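Local coordinates for geranyltranstransferase (Marinomonas sp. MED121, PDB 4F62), which probably joins isopentenyl diphosphate to an allylic diphosphate to make longer prenyl diphosphates, as a putative farnesyl-diphosphate synthase, at residues A57-D62 with Q281-L286; S64-A69 with P129-P134; A72-I77 with I185-R190; G192-G197 with E202-L207; D208-A213 with D285-I290. All coordinates share one frame; numbering follows the deposited sequence.

Contact 1 (A57-D62 with Q281-L286)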
# COMPACT_ATOMS: atom_id res chain seq x y z
N ALA A 57 1.08 -20.93 10.90
CA ALA A 57 -0.18 -21.55 10.49
C ALA A 57 -0.18 -23.03 10.85
O ALA A 57 -1.17 -23.56 11.36
CB ALA A 57 -0.41 -21.38 8.99
N GLN A 58 0.93 -23.71 10.59
CA GLN A 58 1.06 -25.13 10.89
C GLN A 58 0.99 -25.42 12.38
O GLN A 58 0.41 -26.41 12.80
CB GLN A 58 2.38 -25.66 10.35
CG GLN A 58 2.34 -26.01 8.90
CD GLN A 58 3.32 -27.09 8.58
OE1 GLN A 58 4.35 -27.24 9.26
NE2 GLN A 58 3.02 -27.88 7.55
N LEU A 59 1.59 -24.53 13.16
CA LEU A 59 1.53 -24.65 14.61
C LEU A 59 0.09 -24.78 15.11
O LEU A 59 -0.22 -25.70 15.86
CB LEU A 59 2.19 -23.43 15.25
CG LEU A 59 2.34 -23.50 16.77
CD1 LEU A 59 3.41 -24.51 17.11
CD2 LEU A 59 2.68 -22.15 17.33
N VAL A 60 -0.79 -23.88 14.67
CA VAL A 60 -2.11 -23.77 15.29
C VAL A 60 -3.27 -24.38 14.48
O VAL A 60 -4.37 -24.57 15.01
CB VAL A 60 -2.46 -22.31 15.63
CG1 VAL A 60 -1.39 -21.72 16.55
CG2 VAL A 60 -2.58 -21.49 14.36
N GLY A 61 -3.02 -24.68 13.22
CA GLY A 61 -4.04 -25.27 12.37
C GLY A 61 -3.46 -25.76 11.06
O GLY A 61 -2.46 -26.47 11.03
N ASP A 62 -4.10 -25.36 9.96
CA ASP A 62 -3.64 -25.79 8.65
C ASP A 62 -3.33 -24.61 7.73
O ASP A 62 -3.99 -23.57 7.78
CB ASP A 62 -4.68 -26.72 8.04
CG ASP A 62 -5.01 -27.90 8.95
OD1 ASP A 62 -4.06 -28.57 9.44
OD2 ASP A 62 -6.21 -28.14 9.21
N GLN A 281 8.33 -27.54 15.73
CA GLN A 281 9.70 -27.76 15.25
C GLN A 281 10.19 -26.74 14.19
O GLN A 281 11.31 -26.25 14.31
CB GLN A 281 9.92 -29.20 14.78
CG GLN A 281 11.39 -29.61 14.79
CD GLN A 281 12.04 -29.44 16.17
OE1 GLN A 281 11.49 -29.84 17.19
NE2 GLN A 281 13.23 -28.83 16.19
N PRO A 282 9.36 -26.43 13.18
CA PRO A 282 9.78 -25.42 12.20
C PRO A 282 10.10 -24.07 12.84
O PRO A 282 11.13 -23.47 12.52
CB PRO A 282 8.55 -25.30 11.29
CG PRO A 282 7.98 -26.69 11.29
CD PRO A 282 8.15 -27.15 12.71
N LEU A 283 9.23 -23.61 13.74
CA LEU A 283 9.48 -22.34 14.43
C LEU A 283 10.72 -22.44 15.31
O LEU A 283 11.45 -21.47 15.47
CB LEU A 283 8.27 -21.93 15.27
CG LEU A 283 7.08 -21.30 14.54
CD1 LEU A 283 5.96 -20.98 15.52
CD2 LEU A 283 7.52 -20.04 13.81
N THR A 284 10.98 -23.61 15.86
CA THR A 284 12.19 -23.79 16.65
C THR A 284 13.40 -23.75 15.73
O THR A 284 14.38 -23.03 15.98
CB THR A 284 12.15 -25.10 17.43
OG1 THR A 284 11.00 -25.09 18.30
CG2 THR A 284 13.42 -25.28 18.25
N ASP A 285 13.34 -24.53 14.64
CA ASP A 285 14.43 -24.55 13.66
C ASP A 285 14.67 -23.16 13.07
O ASP A 285 15.82 -22.74 12.93
CB ASP A 285 14.14 -25.55 12.54
CG ASP A 285 14.15 -26.99 13.03
OD1 ASP A 285 14.69 -27.25 14.12
OD2 ASP A 285 13.63 -27.86 12.30
N LEU A 286 13.59 -22.47 12.72
CA LEU A 286 13.68 -21.11 12.15
C LEU A 286 14.29 -20.11 13.11
O LEU A 286 14.90 -19.12 12.68
CB LEU A 286 12.30 -20.59 11.71
CG LEU A 286 11.76 -21.11 10.37
CD1 LEU A 286 10.34 -20.62 10.14
CD2 LEU A 286 12.67 -20.66 9.24
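L59 and L283 meet methyl to methyl, with L59 CD2 3.9 Å from L283 CD1. The two side chains cross at about a right angle and touch through these two branches. L59 carries its CG anti to the backbone N (chi1 -173°), which sends the isobutyl group out from its helix toward L283. Beside this pair the amide oxygen of Q58 lies near the proline ring, with Q58 OE1 4.2 Å from P282 CG. That is a loose van der Waals approach, and no hydrogen bond joins the two segments. The backbones stay apart, with L59 CA 8.3 Å from L283 CA.

The contact joins the C-terminal end of helix 48-60 to the start of helix 281-291, two helices of the all-helical isoprenoid synthase fold. At the first helix end, G61 N still bonds to A57 O at 2.9 Å, and G61 then leaves helical geometry. In the other segment P282 sits in the first turn, where its missing N-H costs the helix no bond. That turn is tied on its outer side by Q281 NE2, which donates to D285 OD1 at 3.0 Å. The carboxylate oxygen is met from above its plane (43° out), while D285 OD1 lies near the plane of the Q281 amide. T284 OG1 bonds to the carbonyl of S280, just before the helix.

Farther out, L207 of helix 201-226 touches both L59 and L283, and A55 touches P282 and L283. F8 of helix 5-23 lies against both Q58 and P282.

Contact 2 (S64-A69 with P129-P134)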
# COMPACT_ATOMS: atom_id res chain seq x y z
N SER A 64 -3.50 -22.37 4.66
CA SER A 64 -4.72 -22.07 3.92
C SER A 64 -4.44 -21.05 2.84
O SER A 64 -3.34 -20.54 2.75
CB SER A 64 -5.78 -21.50 4.87
OG SER A 64 -6.17 -22.47 5.82
N SER A 65 -5.46 -20.75 2.03
CA SER A 65 -5.29 -19.79 0.95
C SER A 65 -4.86 -18.42 1.49
O SER A 65 -3.99 -17.76 0.90
CB SER A 65 -6.56 -19.69 0.09
OG SER A 65 -7.64 -19.18 0.84
N LEU A 66 -5.43 -18.00 2.62
CA LEU A 66 -5.01 -16.74 3.23
C LEU A 66 -3.62 -16.82 3.87
O LEU A 66 -3.02 -15.79 4.16
CB LEU A 66 -6.05 -16.19 4.24
CG LEU A 66 -7.38 -15.70 3.64
CD1 LEU A 66 -8.34 -15.22 4.73
CD2 LEU A 66 -7.14 -14.58 2.64
N THR A 67 -3.11 -18.02 4.11
CA THR A 67 -1.72 -18.12 4.55
C THR A 67 -0.80 -17.79 3.38
O THR A 67 0.21 -17.09 3.53
CB THR A 67 -1.36 -19.54 5.04
OG1 THR A 67 -2.40 -20.04 5.89
CG2 THR A 67 -0.06 -19.51 5.80
N ASP A 68 -1.14 -18.35 2.22
CA ASP A 68 -0.45 -18.00 0.97
C ASP A 68 -0.52 -16.50 0.70
O ASP A 68 0.50 -15.87 0.40
CB ASP A 68 -1.06 -18.75 -0.22
CG ASP A 68 -0.59 -20.19 -0.29
OD1 ASP A 68 0.58 -20.46 0.05
OD2 ASP A 68 -1.41 -21.05 -0.68
N ALA A 69 -1.72 -15.92 0.81
CA ALA A 69 -1.88 -14.48 0.59
C ALA A 69 -1.03 -13.66 1.57
O ALA A 69 -0.39 -12.67 1.19
CB ALA A 69 -3.35 -14.09 0.68
N PRO A 129 -10.50 -11.63 -4.79
CA PRO A 129 -11.91 -12.06 -4.82
C PRO A 129 -12.11 -13.57 -4.68
O PRO A 129 -13.25 -13.99 -4.44
CB PRO A 129 -12.38 -11.63 -6.22
CG PRO A 129 -11.46 -10.53 -6.61
CD PRO A 129 -10.13 -10.87 -6.00
N THR A 130 -11.06 -14.37 -4.86
CA THR A 130 -11.20 -15.82 -4.70
C THR A 130 -11.46 -16.21 -3.24
O THR A 130 -12.01 -17.28 -2.96
CB THR A 130 -9.95 -16.58 -5.20
OG1 THR A 130 -8.79 -16.16 -4.47
CG2 THR A 130 -9.74 -16.35 -6.70
N SER A 131 -11.03 -15.36 -2.32
CA SER A 131 -11.26 -15.56 -0.89
C SER A 131 -12.73 -15.32 -0.53
O SER A 131 -13.35 -14.35 -0.98
CB SER A 131 -10.37 -14.64 -0.07
OG SER A 131 -10.65 -14.75 1.31
N ALA A 132 -13.29 -16.22 0.27
CA ALA A 132 -14.65 -16.08 0.79
C ALA A 132 -14.62 -15.85 2.30
O ALA A 132 -15.56 -16.19 3.01
CB ALA A 132 -15.49 -17.31 0.45
N GLN A 133 -13.51 -15.29 2.79
CA GLN A 133 -13.36 -14.95 4.20
C GLN A 133 -13.06 -13.46 4.38
O GLN A 133 -11.94 -13.10 4.78
CB GLN A 133 -12.21 -15.79 4.80
CG GLN A 133 -12.51 -17.29 4.88
CD GLN A 133 -11.28 -18.10 5.23
OE1 GLN A 133 -10.29 -18.10 4.50
NE2 GLN A 133 -11.33 -18.78 6.37
N PRO A 134 -14.03 -12.58 4.08
CA PRO A 134 -13.72 -11.14 4.13
C PRO A 134 -13.38 -10.61 5.52
O PRO A 134 -12.51 -9.73 5.61
CB PRO A 134 -15.00 -10.48 3.58
CG PRO A 134 -16.08 -11.48 3.80
CD PRO A 134 -15.43 -12.84 3.68
O HOH W 1 -10.19 -19.69 -1.33
O HOH W 2 -7.51 -18.92 4.72
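An ST turn in the loop between helices 108-126 and 134-148 packs against the first turn of helix 65-86, with S131 and Q133 meeting L66. The turn is closed by S131 OG, which accepts from Q133 N at 3.3 Å. S131 holds OG anti to its own N (chi1 176°), and the same oxygen lies 3.8 Å from L66 CD2. The other branch of the leucine is used by Q133. L66 CD1 is 3.5 Å from Q133 OE1 and 3.9 Å from Q133 CB, so the leucine crosses the glutamine at a slant, with its CD1 near both the CB and the amide oxygen.

No direct hydrogen bond crosses the contact, but water links the segments. The firmer bridge accepts from L66 N at 3.1 Å and donates to Q133 OE1 at 2.9 Å. A first-turn N-H, which has no helical carbonyl to reach, is thereby satisfied, and the amide of Q133 gains a polar link to the helix. A second water, between S65 OG and T130 O, is held weakly. At the helix start S64 N donates to T67 OG1 at 2.9 Å, while S64 OG makes no capping bond.

An alanine here in place of L66 would take away both methyl branches and would probably open a gap beside S131 OG and Q133 OE1, leaving the Q133 side chain freer to turn.

The second subunit packs on the loop, its Q142 against P129 and its E135 against P134. L136 and L140 of helix 134-148 cover L66, and T67 faces T53 and Y54 of helix 48-60.

Contact 3 (A72-I77 with I185-R190)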
# COMPACT_ATOMS: atom_id res chain seq x y z
N ALA A 72 2.82 -14.13 0.85
CA ALA A 72 3.15 -13.41 -0.38
C ALA A 72 3.10 -11.90 -0.16
O ALA A 72 3.96 -11.18 -0.66
CB ALA A 72 2.19 -13.81 -1.50
N ALA A 73 2.10 -11.43 0.60
CA ALA A 73 1.97 -10.00 0.88
C ALA A 73 3.15 -9.50 1.70
O ALA A 73 3.71 -8.44 1.41
CB ALA A 73 0.66 -9.70 1.63
N LEU A 74 3.51 -10.27 2.72
CA LEU A 74 4.65 -9.91 3.57
C LEU A 74 5.94 -9.87 2.75
O LEU A 74 6.77 -8.98 2.92
CB LEU A 74 4.79 -10.91 4.72
CG LEU A 74 3.72 -10.74 5.80
CD1 LEU A 74 3.56 -12.03 6.58
CD2 LEU A 74 4.09 -9.61 6.73
N GLU A 75 6.11 -10.84 1.85
CA GLU A 75 7.32 -10.84 1.02
C GLU A 75 7.33 -9.63 0.07
O GLU A 75 8.39 -9.07 -0.21
CB GLU A 75 7.45 -12.16 0.24
CG GLU A 75 8.76 -12.28 -0.52
CD GLU A 75 9.99 -12.40 0.40
OE1 GLU A 75 9.82 -12.68 1.61
OE2 GLU A 75 11.14 -12.24 -0.08
N SER A 76 6.15 -9.22 -0.40
CA SER A 76 6.06 -8.06 -1.29
C SER A 76 6.38 -6.77 -0.58
O SER A 76 7.07 -5.91 -1.13
CB SER A 76 4.67 -7.95 -1.96
OG SER A 76 4.49 -9.05 -2.83
N ILE A 77 5.88 -6.63 0.64
CA ILE A 77 6.23 -5.48 1.47
C ILE A 77 7.75 -5.45 1.70
O ILE A 77 8.40 -4.41 1.48
CB ILE A 77 5.49 -5.51 2.82
CG1 ILE A 77 3.99 -5.26 2.59
CG2 ILE A 77 6.04 -4.42 3.75
CD1 ILE A 77 3.69 -3.90 1.92
N ILE A 185 8.34 -9.16 11.14
CA ILE A 185 8.59 -10.50 11.66
C ILE A 185 7.40 -10.92 12.52
O ILE A 185 6.95 -12.05 12.45
CB ILE A 185 9.86 -10.53 12.55
CG1 ILE A 185 11.10 -10.21 11.71
CG2 ILE A 185 9.99 -11.86 13.25
CD1 ILE A 185 11.32 -11.16 10.55
N LYS A 186 6.92 -10.00 13.34
CA LYS A 186 5.74 -10.28 14.17
C LYS A 186 4.47 -10.45 13.33
O LYS A 186 3.62 -11.30 13.63
CB LYS A 186 5.54 -9.17 15.21
CG LYS A 186 4.48 -9.49 16.26
CD LYS A 186 4.58 -8.55 17.49
CE LYS A 186 3.78 -7.27 17.27
NZ LYS A 186 2.87 -6.98 18.42
N ALA A 187 4.34 -9.63 12.29
CA ALA A 187 3.19 -9.75 11.38
C ALA A 187 3.19 -11.14 10.74
O ALA A 187 2.14 -11.74 10.52
CB ALA A 187 3.24 -8.69 10.31
N SER A 188 4.38 -11.65 10.43
CA SER A 188 4.52 -12.97 9.83
C SER A 188 3.90 -14.07 10.70
O SER A 188 3.08 -14.86 10.22
CB SER A 188 5.99 -13.30 9.55
OG SER A 188 6.52 -12.42 8.58
N VAL A 189 4.28 -14.13 11.97
CA VAL A 189 3.74 -15.17 12.83
C VAL A 189 2.27 -14.90 13.17
O VAL A 189 1.46 -15.83 13.21
CB VAL A 189 4.59 -15.42 14.13
CG1 VAL A 189 6.07 -15.58 13.79
CG2 VAL A 189 4.39 -14.30 15.13
N ARG A 190 1.91 -13.63 13.39
CA ARG A 190 0.52 -13.29 13.73
C ARG A 190 -0.43 -13.62 12.57
O ARG A 190 -1.47 -14.28 12.74
CB ARG A 190 0.39 -11.81 14.16
CG ARG A 190 1.03 -11.47 15.51
CD ARG A 190 0.86 -9.97 15.84
NE ARG A 190 -0.56 -9.58 15.88
CZ ARG A 190 -1.36 -9.78 16.92
NH1 ARG A 190 -0.89 -10.36 18.02
NH2 ARG A 190 -2.63 -9.40 16.86
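L74 straddles A187 and S188, giving one methyl to each. L74 CD2 lies 3.8 Å from A187 CB. L74 CD1 points into the backbone beside it, 3.5 Å from S188 CA and 3.6 Å from S188 OG. The leucine has CG anti to its carbonyl carbon (chi1 -73°), which carries the fork across to helix 170-194. A187 turns its methyl toward L74, whereas S188 CB stands off to one side, so the leucine slides in over the S188 backbone. The small residues permit a close approach, with L74 CA 7.0 Å from S188 CA. S188 OG bonds to the carbonyl of L184 in its own helix, and its touch with the L74 methyl is van der Waals.

A glycine in place of L74 would remove the whole fork, and it would probably leave A187 CB and S188 CA facing a gap.

On another face of helix 65-86, S76 OG donates to A72 O at 3.1 Å, from the opposite side of the carbonyl plane to S76 N. All three touching residues are buried. T53 of helix 48-60 and L144 of helix 134-148 also touch L74, and A147 lies on A187.

Contact 4 (G192-G197 with E202-L207)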
# COMPACT_ATOMS: atom_id res chain seq x y z
N GLY A 192 0.15 -15.59 9.94
CA GLY A 192 0.17 -17.01 9.68
C GLY A 192 -0.85 -17.74 10.53
O GLY A 192 -1.69 -18.48 10.00
N ALA A 193 -0.78 -17.52 11.84
CA ALA A 193 -1.70 -18.15 12.79
C ALA A 193 -3.16 -17.74 12.54
O ALA A 193 -4.07 -18.59 12.48
CB ALA A 193 -1.27 -17.79 14.21
N LEU A 194 -3.39 -16.44 12.40
CA LEU A 194 -4.74 -15.95 12.08
C LEU A 194 -5.30 -16.56 10.79
O LEU A 194 -6.48 -16.89 10.71
CB LEU A 194 -4.75 -14.42 11.98
CG LEU A 194 -4.57 -13.61 13.27
CD1 LEU A 194 -4.12 -12.19 12.94
CD2 LEU A 194 -5.88 -13.57 14.06
N SER A 195 -4.44 -16.73 9.78
CA SER A 195 -4.91 -17.18 8.47
C SER A 195 -5.53 -18.57 8.53
O SER A 195 -6.23 -18.97 7.60
CB SER A 195 -3.78 -17.17 7.44
OG SER A 195 -2.90 -18.27 7.63
N THR A 196 -5.28 -19.29 9.62
CA THR A 196 -5.87 -20.63 9.81
C THR A 196 -7.35 -20.59 10.18
O THR A 196 -8.06 -21.58 10.03
CB THR A 196 -5.18 -21.42 10.93
OG1 THR A 196 -5.49 -20.80 12.18
CG2 THR A 196 -3.67 -21.45 10.73
N GLY A 197 -7.80 -19.45 10.72
CA GLY A 197 -9.18 -19.33 11.16
C GLY A 197 -9.42 -20.02 12.49
O GLY A 197 -10.57 -20.22 12.90
N GLU A 202 -4.55 -16.76 23.49
CA GLU A 202 -3.40 -17.21 24.25
C GLU A 202 -2.25 -17.68 23.34
O GLU A 202 -1.09 -17.37 23.59
CB GLU A 202 -3.82 -18.31 25.24
CG GLU A 202 -2.77 -19.37 25.50
CD GLU A 202 -3.01 -20.65 24.70
OE1 GLU A 202 -4.14 -20.84 24.21
OE2 GLU A 202 -2.06 -21.46 24.57
N GLN A 203 -2.58 -18.42 22.28
CA GLN A 203 -1.57 -18.84 21.31
C GLN A 203 -0.95 -17.64 20.61
O GLN A 203 0.24 -17.63 20.32
CB GLN A 203 -2.17 -19.77 20.26
CG GLN A 203 -2.73 -21.06 20.79
CD GLN A 203 -3.57 -21.78 19.74
OE1 GLN A 203 -4.07 -21.15 18.81
NE2 GLN A 203 -3.72 -23.09 19.89
N LEU A 204 -1.77 -16.63 20.33
CA LEU A 204 -1.30 -15.45 19.61
C LEU A 204 -0.34 -14.63 20.48
O LEU A 204 0.65 -14.07 19.99
CB LEU A 204 -2.49 -14.61 19.15
CG LEU A 204 -2.37 -13.76 17.89
CD1 LEU A 204 -2.01 -14.60 16.68
CD2 LEU A 204 -3.69 -13.01 17.65
N ALA A 205 -0.62 -14.56 21.77
CA ALA A 205 0.27 -13.88 22.71
C ALA A 205 1.66 -14.55 22.78
O ALA A 205 2.69 -13.87 22.83
CB ALA A 205 -0.36 -13.82 24.08
N LYS A 206 1.68 -15.88 22.79
CA LYS A 206 2.94 -16.63 22.77
C LYS A 206 3.70 -16.36 21.48
O LYS A 206 4.92 -16.19 21.51
CB LYS A 206 2.68 -18.13 22.93
CG LYS A 206 2.11 -18.53 24.28
CD LYS A 206 1.55 -19.95 24.22
CE LYS A 206 0.81 -20.32 25.49
NZ LYS A 206 1.69 -20.20 26.68
N LEU A 207 2.99 -16.32 20.36
CA LEU A 207 3.63 -16.05 19.07
C LEU A 207 4.19 -14.64 19.00
O LEU A 207 5.29 -14.43 18.47
CB LEU A 207 2.68 -16.35 17.90
CG LEU A 207 2.38 -17.84 17.75
CD1 LEU A 207 1.24 -18.09 16.76
CD2 LEU A 207 3.64 -18.58 17.33
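A193 sets its methyl against L204 and L207, and the flat groups beside it are the peptide carbonyls of A193 and G192. A193 O takes two donors from T196. The hydroxyl T196 OG1 comes in at 2.6 Å, nearly along the C=O axis (165°), and T196 N lies at 3.2 Å. One residue earlier, G192 O takes S195 OG at 2.7 Å. That donor is tilted 25° from the carbonyl plane. These bonds lie where helix 170-194 gives way to a type I beta turn from L194 to G197, and G197 has positive phi.

Across the contact only methyl groups touch. A193 CB is 3.6 Å from L207 CD1 and 4.1 Å from L204 CD1, so it sits against one branch of each leucine. L194 adds a third touch, with L194 CD2 4.2 Å from L204 CD2. L204 can serve both residues because its CG stands anti to the backbone N (chi1 -151°) and its two branches divide between A193 and L194. The alanine allows the backbones to come near, with A193 CA 7.3 Å from L204 CA.

V199 of the connecting loop rests on A193, L194 and L204. On the far side L194 also touches L140 of helix 134-148, while L207 continues onto L59 of helix 48-60.

This is an antiparallel alpha-alpha hairpin: a short loop reverses the chain, and helices 170-194 and 201-226 pack side by side as successive members of the all-helical isoprenoid synthase bundle.

Contact 5 (D208-A213 with D285-I290)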
# COMPACT_ATOMS: atom_id res chain seq x y z
N ASP A 208 3.46 -13.68 19.57
CA ASP A 208 3.95 -12.30 19.72
C ASP A 208 5.31 -12.28 20.38
O ASP A 208 6.25 -11.67 19.87
CB ASP A 208 3.02 -11.48 20.62
CG ASP A 208 1.92 -10.79 19.85
OD1 ASP A 208 1.92 -10.86 18.61
OD2 ASP A 208 1.05 -10.17 20.50
N ALA A 209 5.38 -12.92 21.54
CA ALA A 209 6.60 -12.93 22.33
C ALA A 209 7.69 -13.69 21.59
O ALA A 209 8.86 -13.29 21.63
CB ALA A 209 6.33 -13.56 23.70
N TYR A 210 7.32 -14.77 20.92
CA TYR A 210 8.29 -15.52 20.12
C TYR A 210 8.91 -14.58 19.09
O TYR A 210 10.14 -14.48 18.97
CB TYR A 210 7.64 -16.72 19.44
CG TYR A 210 8.45 -17.34 18.32
CD1 TYR A 210 8.33 -16.88 17.01
CD2 TYR A 210 9.33 -18.39 18.56
CE1 TYR A 210 9.06 -17.44 15.98
CE2 TYR A 210 10.07 -18.96 17.53
CZ TYR A 210 9.93 -18.47 16.24
OH TYR A 210 10.65 -19.01 15.20
N ALA A 211 8.05 -13.88 18.36
CA ALA A 211 8.49 -13.04 17.26
C ALA A 211 9.33 -11.87 17.74
O ALA A 211 10.35 -11.53 17.12
CB ALA A 211 7.28 -12.52 16.49
N HIS A 212 8.89 -11.23 18.82
CA HIS A 212 9.66 -10.13 19.40
C HIS A 212 11.08 -10.58 19.74
O HIS A 212 12.05 -9.88 19.42
CB HIS A 212 8.98 -9.61 20.67
CG HIS A 212 9.67 -8.43 21.28
ND1 HIS A 212 10.74 -8.55 22.14
CD2 HIS A 212 9.45 -7.10 21.14
CE1 HIS A 212 11.14 -7.35 22.51
NE2 HIS A 212 10.38 -6.45 21.91
N ALA A 213 11.20 -11.74 20.37
CA ALA A 213 12.51 -12.22 20.80
C ALA A 213 13.41 -12.50 19.60
O ALA A 213 14.59 -12.09 19.56
CB ALA A 213 12.36 -13.47 21.67
N ASP A 285 13.34 -24.53 14.64
CA ASP A 285 14.43 -24.55 13.66
C ASP A 285 14.67 -23.16 13.07
O ASP A 285 15.82 -22.74 12.93
CB ASP A 285 14.14 -25.55 12.54
CG ASP A 285 14.15 -26.99 13.03
OD1 ASP A 285 14.69 -27.25 14.12
OD2 ASP A 285 13.63 -27.86 12.30
N LEU A 286 13.59 -22.47 12.72
CA LEU A 286 13.68 -21.11 12.15
C LEU A 286 14.29 -20.11 13.11
O LEU A 286 14.90 -19.12 12.68
CB LEU A 286 12.30 -20.59 11.71
CG LEU A 286 11.76 -21.11 10.37
CD1 LEU A 286 10.34 -20.62 10.14
CD2 LEU A 286 12.67 -20.66 9.24
N ALA A 287 14.12 -20.33 14.41
CA ALA A 287 14.70 -19.44 15.40
C ALA A 287 16.22 -19.46 15.25
O ALA A 287 16.86 -18.41 15.10
CB ALA A 287 14.29 -19.85 16.81
N ASN A 288 16.79 -20.67 15.25
CA ASN A 288 18.23 -20.83 15.13
C ASN A 288 18.78 -20.30 13.80
O ASN A 288 19.80 -19.61 13.78
CB ASN A 288 18.63 -22.30 15.33
CG ASN A 288 17.82 -22.97 16.45
OD1 ASN A 288 17.14 -22.29 17.23
ND2 ASN A 288 17.89 -24.30 16.51
N TYR A 289 18.09 -20.60 12.70
CA TYR A 289 18.51 -20.15 11.37
C TYR A 289 18.53 -18.62 11.23
O TYR A 289 19.53 -18.05 10.77
CB TYR A 289 17.60 -20.76 10.31
CG TYR A 289 17.87 -20.28 8.90
CD1 TYR A 289 19.07 -20.58 8.26
CD2 TYR A 289 16.92 -19.55 8.20
CE1 TYR A 289 19.32 -20.15 6.96
CE2 TYR A 289 17.15 -19.13 6.90
CZ TYR A 289 18.36 -19.43 6.29
OH TYR A 289 18.59 -19.00 5.00
N ILE A 290 17.43 -17.96 11.60
CA ILE A 290 17.31 -16.50 11.50
C ILE A 290 18.33 -15.80 12.39
O ILE A 290 19.07 -14.91 11.94
CB ILE A 290 15.89 -16.01 11.88
CG1 ILE A 290 14.86 -16.51 10.86
CG2 ILE A 290 15.85 -14.49 11.94
CD1 ILE A 290 13.42 -16.50 11.37
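Y210 reaches from helix 201-226 to A287 and L286 of helix 281-291, bridging two helices of the all-alpha isoprenoid synthase fold. The tyrosine gives up the most surface of the three. Its CG is anti to the backbone N (chi1 165°), and this torsion extends the ring across the space between the helices. The backbones stay well apart, with Y210 CA 8.9 Å from A287 CA, and the ring fills the distance.

The far end of the ring does the touching. Y210 CE2 lies 4.4 Å from A287 CB, and Y210 OH is 4.1 Å from the same methyl. A287 offers only this methyl to the ring. L286 takes part through its root, with L286 CB 4.2 Å from Y210 OH, while its side chain also touches L52 of helix 48-60. All three residues are buried.

Among the side chains that touch Y210 are the aliphatic L52 and I273, the latter from helix 249-273. I270 of that helix and I214 of helix 201-226 lie against A287.

The tyrosine hydroxyl still needs a polar mate. A287 N is 3.8 Å from Y210 OH and makes no hydrogen bond with it. The partner is one turn earlier in helix 281-291: Y210 OH probably hydrogen-bonds to the backbone oxygen L283 O.

Overall arrangement
Contacts 2, 3 and 4 lie in sequence inside the loop closed by contact 1. Contacts 1, 4 and 5 cluster on one side, with contact 1 about 11 Å, centre to centre, from both 4 and 5. Contacts 2 and 5 are farthest apart, about 25 Å between centres. T67 OG1 and S195 OG, 2.5 Å apart, probably hydrogen-bond contact 2 to 4, and R190 NH1 to D208 OD1 (2.9 Å) is a salt bridge from contact 3 to 5. A sulfate, probably from the crystallisation liquor, lies about 4 Å from the Q133 side chain in contact 2. Helix 65-86 leads into the first aspartate-rich motif and helix 201-226 ends in the second, which bind magnesium and diphosphate in relatives.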